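Local coordinates for ScaE cell-surface anchored scaffoldin protein (Ruminococcus flavefaciens, PDB 2ZF9), which probably serves as a cell-surface anchoring scaffoldin of the cellulosome, this part being its type III cohesin module, a dockerin-binding domain, at residues 65-75 with 105-116. Residues are numbered along the deposited sequence; the frame is centred on the assembly and turned at random.
Sequences AATGLHIQFDP and DTDNSFFTATGS
Ile71 and Phe110 form a hydrogen-bonded pair of two antiparallel strands, 66-73 and 109-115, in the cohesin module, and their side chains lie side by side on the face that also carries Leu69 and Thr112. Ile71 CB sits over the Phe110 ring, 4.1 Å from its centroid; Phe129 of strand 124-132 meets the same ring edge-to-face. Next along, Phe73, its CG held between backbone N and carbonyl carbon (chi1 46°), folds its ring over the Asn108 backbone, and its CE1 lies 4.2 Å from Phe110 CD1 at the edge of that ring. Cut back to alanine, Phe73 would probably leave the Asn108 peptide without its ring cover and Phe110 without this edge contact. Toward the other end the same face turns polar: Thr114 OG1 donates to Ala65 O (2.8 Å), and a water bridges Thr67 OG1 and Thr112 OG1. On the opposite face, the buried His70 ring has Phe111 CD1 over its centre, and Asp157 takes ND1. By contrast, the end at Pro75 and Asn108 is looser: Asn108 ND2 donates to Phe73 O (3.0 Å), but the exposed Pro75 only brushes this amide, CG to ND2 4.0 Å. Backbone bonds thus set the register; threonine hydroxyls and one water supplement them, and aromatics pack both faces.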
loop_
_atom_site.group_PDB
_atom_site.type_symbol
_atom_site.label_atom_id
_atom_site.label_comp_id
_atom_site.label_asym_id
_atom_site.label_seq_id
_atom_site.Cartn_x
_atom_site.Cartn_y
_atom_site.Cartn_z
ATOM N N ALA A 65 -11.641 3.500 8.701
ATOM C CA ALA A 65 -12.289 2.226 8.371
ATOM C C ALA A 65 -12.340 1.963 6.862
ATOM O O ALA A 65 -12.153 0.816 6.446
ATOM C CB ALA A 65 -13.720 2.189 8.905
ATOM N N ALA A 66 -12.713 2.986 6.085
ATOM C CA ALA A 66 -12.979 2.817 4.650
ATOM C C ALA A 66 -11.666 3.057 3.898
ATOM O O ALA A 66 -11.129 4.166 3.953
ATOM C CB ALA A 66 -14.002 3.807 4.192
ATOM N N THR A 67 -11.147 2.032 3.215
ATOM C CA THR A 67 -9.909 2.182 2.422
ATOM C C THR A 67 -10.121 1.573 1.044
ATOM O O THR A 67 -10.957 0.656 0.851
ATOM C CB THR A 67 -8.642 1.518 3.059
ATOM O OG1 THR A 67 -8.751 0.085 2.996
ATOM C CG2 THR A 67 -8.439 1.962 4.516
ATOM N N GLY A 68 -9.394 2.110 0.083
ATOM C CA GLY A 68 -9.389 1.557 -1.281
ATOM C C GLY A 68 -7.978 1.885 -1.726
ATOM O O GLY A 68 -7.610 3.071 -1.836
ATOM N N LEU A 69 -7.155 0.859 -1.904
ATOM C CA LEU A 69 -5.728 1.105 -2.126
ATOM C C LEU A 69 -5.211 0.251 -3.253
ATOM O O LEU A 69 -5.300 -0.986 -3.182
ATOM C CB LEU A 69 -4.939 0.865 -0.850
ATOM C CG LEU A 69 -5.278 1.785 0.338
ATOM C CD1 LEU A 69 -4.594 1.244 1.583
ATOM C CD2 LEU A 69 -4.808 3.230 0.087
ATOM N N HIS A 70 -4.700 0.907 -4.301
ATOM C CA HIS A 70 -4.132 0.185 -5.427
ATOM C C HIS A 70 -2.635 0.070 -5.231
ATOM O O HIS A 70 -1.949 1.058 -4.979
ATOM C CB HIS A 70 -4.395 0.915 -6.745
ATOM C CG HIS A 70 -5.806 0.792 -7.228
ATOM N ND1 HIS A 70 -6.785 1.700 -6.896
ATOM C CD2 HIS A 70 -6.391 -0.109 -8.058
ATOM C CE1 HIS A 70 -7.920 1.362 -7.485
ATOM N NE2 HIS A 70 -7.705 0.268 -8.206
ATOM N N ILE A 71 -2.119 -1.145 -5.349
ATOM C CA ILE A 71 -0.690 -1.335 -5.211
ATOM C C ILE A 71 -0.172 -1.714 -6.588
ATOM O O ILE A 71 -0.706 -2.621 -7.217
ATOM C CB ILE A 71 -0.398 -2.480 -4.184
ATOM C CG1 ILE A 71 -0.890 -2.023 -2.798
ATOM C CG2 ILE A 71 1.113 -2.860 -4.170
ATOM C CD1 ILE A 71 -0.918 -3.121 -1.801
ATOM N N GLN A 72 0.843 -1.004 -7.060
ATOM C CA GLN A 72 1.411 -1.330 -8.368
ATOM C C GLN A 72 2.895 -1.620 -8.185
ATOM O O GLN A 72 3.510 -1.123 -7.231
ATOM C CB GLN A 72 1.217 -0.184 -9.365
ATOM C CG GLN A 72 1.922 1.073 -8.981
ATOM C CD GLN A 72 1.666 2.195 -9.965
ATOM O OE1 GLN A 72 0.648 2.198 -10.694
ATOM N NE2 GLN A 72 2.568 3.169 -9.979
ATOM N N PHE A 73 3.452 -2.424 -9.084
ATOM C CA PHE A 73 4.853 -2.828 -8.941
ATOM C C PHE A 73 5.545 -2.934 -10.312
ATOM O O PHE A 73 4.903 -3.062 -11.358
ATOM C CB PHE A 73 4.952 -4.160 -8.184
ATOM C CG PHE A 73 3.967 -5.208 -8.670
ATOM C CD1 PHE A 73 2.706 -5.364 -8.038
ATOM C CD2 PHE A 73 4.291 -6.055 -9.754
ATOM C CE1 PHE A 73 1.783 -6.320 -8.490
ATOM C CE2 PHE A 73 3.381 -7.025 -10.206
ATOM C CZ PHE A 73 2.103 -7.159 -9.559
ATOM N N ASP A 74 6.861 -2.883 -10.271
ATOM C CA ASP A 74 7.698 -3.072 -11.466
ATOM C C ASP A 74 7.152 -4.264 -12.261
ATOM O O ASP A 74 7.042 -5.359 -11.714
ATOM C CB ASP A 74 9.130 -3.384 -10.983
ATOM C CG ASP A 74 10.154 -3.258 -12.090
ATOM O OD1 ASP A 74 11.068 -2.410 -11.958
ATOM O OD2 ASP A 74 9.997 -3.978 -13.088
ATOM N N PRO A 75 6.813 -4.069 -13.560
ATOM C CA PRO A 75 6.238 -5.132 -14.392
ATOM C C PRO A 75 7.143 -6.382 -14.516
ATOM O O PRO A 75 6.684 -7.431 -14.897
ATOM C CB PRO A 75 6.073 -4.461 -15.768
ATOM C CG PRO A 75 6.137 -3.025 -15.516
ATOM C CD PRO A 75 7.020 -2.828 -14.333
ATOM N N ASP A 105 -6.340 -6.291 -10.625
ATOM C CA ASP A 105 -6.456 -4.989 -11.286
ATOM C C ASP A 105 -5.824 -5.088 -12.692
ATOM O O ASP A 105 -6.535 -5.290 -13.670
ATOM C CB ASP A 105 -5.814 -3.868 -10.431
ATOM C CG ASP A 105 -6.080 -2.465 -10.993
ATOM O OD1 ASP A 105 -7.064 -2.276 -11.745
ATOM O OD2 ASP A 105 -5.278 -1.560 -10.698
ATOM N N THR A 106 -4.502 -4.963 -12.791
ATOM C CA THR A 106 -3.793 -5.123 -14.073
ATOM C C THR A 106 -2.702 -6.153 -13.886
ATOM O O THR A 106 -2.511 -6.644 -12.775
ATOM C CB THR A 106 -3.150 -3.793 -14.566
ATOM O OG1 THR A 106 -2.121 -3.372 -13.652
ATOM C CG2 THR A 106 -4.180 -2.675 -14.654
ATOM N N ASP A 107 -1.943 -6.448 -14.953
ATOM C CA ASP A 107 -0.808 -7.355 -14.830
ATOM C C ASP A 107 0.250 -6.885 -13.860
ATOM O O ASP A 107 1.005 -7.702 -13.352
ATOM C CB ASP A 107 -0.166 -7.641 -16.186
ATOM C CG ASP A 107 -1.142 -8.274 -17.139
ATOM O OD1 ASP A 107 -1.537 -7.582 -18.113
ATOM O OD2 ASP A 107 -1.557 -9.426 -16.846
ATOM N N ASN A 108 0.332 -5.588 -13.590
ATOM C CA ASN A 108 1.307 -5.167 -12.580
ATOM C C ASN A 108 0.681 -4.373 -11.409
ATOM O O ASN A 108 1.314 -3.496 -10.844
ATOM C CB ASN A 108 2.486 -4.417 -13.225
ATOM C CG ASN A 108 2.104 -3.034 -13.660
ATOM O OD1 ASN A 108 1.040 -2.847 -14.238
ATOM N ND2 ASN A 108 2.936 -2.045 -13.339
ATOM N N SER A 109 -0.545 -4.721 -11.015
ATOM C CA SER A 109 -1.206 -4.009 -9.912
ATOM C C SER A 109 -2.386 -4.822 -9.373
ATOM O O SER A 109 -3.006 -5.610 -10.112
ATOM C CB SER A 109 -1.683 -2.615 -10.380
ATOM O OG SER A 109 -2.774 -2.701 -11.274
ATOM N N PHE A 110 -2.714 -4.592 -8.106
ATOM C CA PHE A 110 -3.936 -5.151 -7.533
ATOM C C PHE A 110 -4.618 -4.113 -6.629
ATOM O O PHE A 110 -4.047 -3.089 -6.261
ATOM C CB PHE A 110 -3.667 -6.509 -6.804
ATOM C CG PHE A 110 -2.758 -6.404 -5.598
ATOM C CD1 PHE A 110 -1.357 -6.424 -5.751
ATOM C CD2 PHE A 110 -3.293 -6.304 -4.307
ATOM C CE1 PHE A 110 -0.490 -6.332 -4.666
ATOM C CE2 PHE A 110 -2.434 -6.221 -3.182
ATOM C CZ PHE A 110 -1.036 -6.241 -3.342
ATOM N N PHE A 111 -5.861 -4.381 -6.311
ATOM C CA PHE A 111 -6.668 -3.441 -5.554
ATOM C C PHE A 111 -7.069 -4.084 -4.245
ATOM O O PHE A 111 -7.437 -5.281 -4.200
ATOM C CB PHE A 111 -7.918 -3.047 -6.359
ATOM C CG PHE A 111 -8.879 -2.145 -5.599
ATOM C CD1 PHE A 111 -8.481 -0.865 -5.185
ATOM C CD2 PHE A 111 -10.176 -2.566 -5.339
ATOM C CE1 PHE A 111 -9.376 -0.007 -4.503
ATOM C CE2 PHE A 111 -11.085 -1.748 -4.670
ATOM C CZ PHE A 111 -10.708 -0.469 -4.260
ATOM N N THR A 112 -6.990 -3.297 -3.178
ATOM C CA THR A 112 -7.448 -3.760 -1.854
ATOM C C THR A 112 -8.485 -2.784 -1.330
ATOM O O THR A 112 -8.413 -1.593 -1.628
ATOM C CB THR A 112 -6.284 -3.821 -0.834
ATOM O OG1 THR A 112 -5.738 -2.489 -0.647
ATOM C CG2 THR A 112 -5.186 -4.845 -1.310
ATOM N N ALA A 113 -9.439 -3.264 -0.528
ATOM C CA ALA A 113 -10.505 -2.386 0.017
ATOM C C ALA A 113 -10.910 -2.907 1.386
ATOM O O ALA A 113 -10.853 -4.104 1.636
ATOM C CB ALA A 113 -11.763 -2.329 -0.922
ATOM N N THR A 114 -11.218 -1.980 2.290
ATOM C CA THR A 114 -11.702 -2.339 3.630
ATOM C C THR A 114 -12.874 -1.425 3.947
ATOM O O THR A 114 -13.029 -0.332 3.373
ATOM C CB THR A 114 -10.645 -2.157 4.751
ATOM O OG1 THR A 114 -10.353 -0.757 4.919
ATOM C CG2 THR A 114 -9.337 -2.963 4.482
ATOM N N GLY A 115 -13.694 -1.881 4.873
ATOM C CA GLY A 115 -14.824 -1.086 5.357
ATOM C C GLY A 115 -15.180 -1.579 6.730
ATOM O O GLY A 115 -14.750 -2.653 7.126
ATOM N N SER A 116 -15.997 -0.806 7.454
ATOM C CA SER A 116 -16.466 -1.215 8.762
ATOM C C SER A 116 -17.586 -0.263 9.205
ATOM O O SER A 116 -17.796 0.808 8.586
ATOM C CB SER A 116 -15.323 -1.139 9.770
ATOM O OG SER A 116 -15.552 -2.069 10.806
HETATM O O HOH W 1 -7.220 -1.681 1.734
HETATM O O HOH W 2 -9.364 -1.384 -9.674
HETATM O O HOH W 3 3.539 -7.271 -15.239
#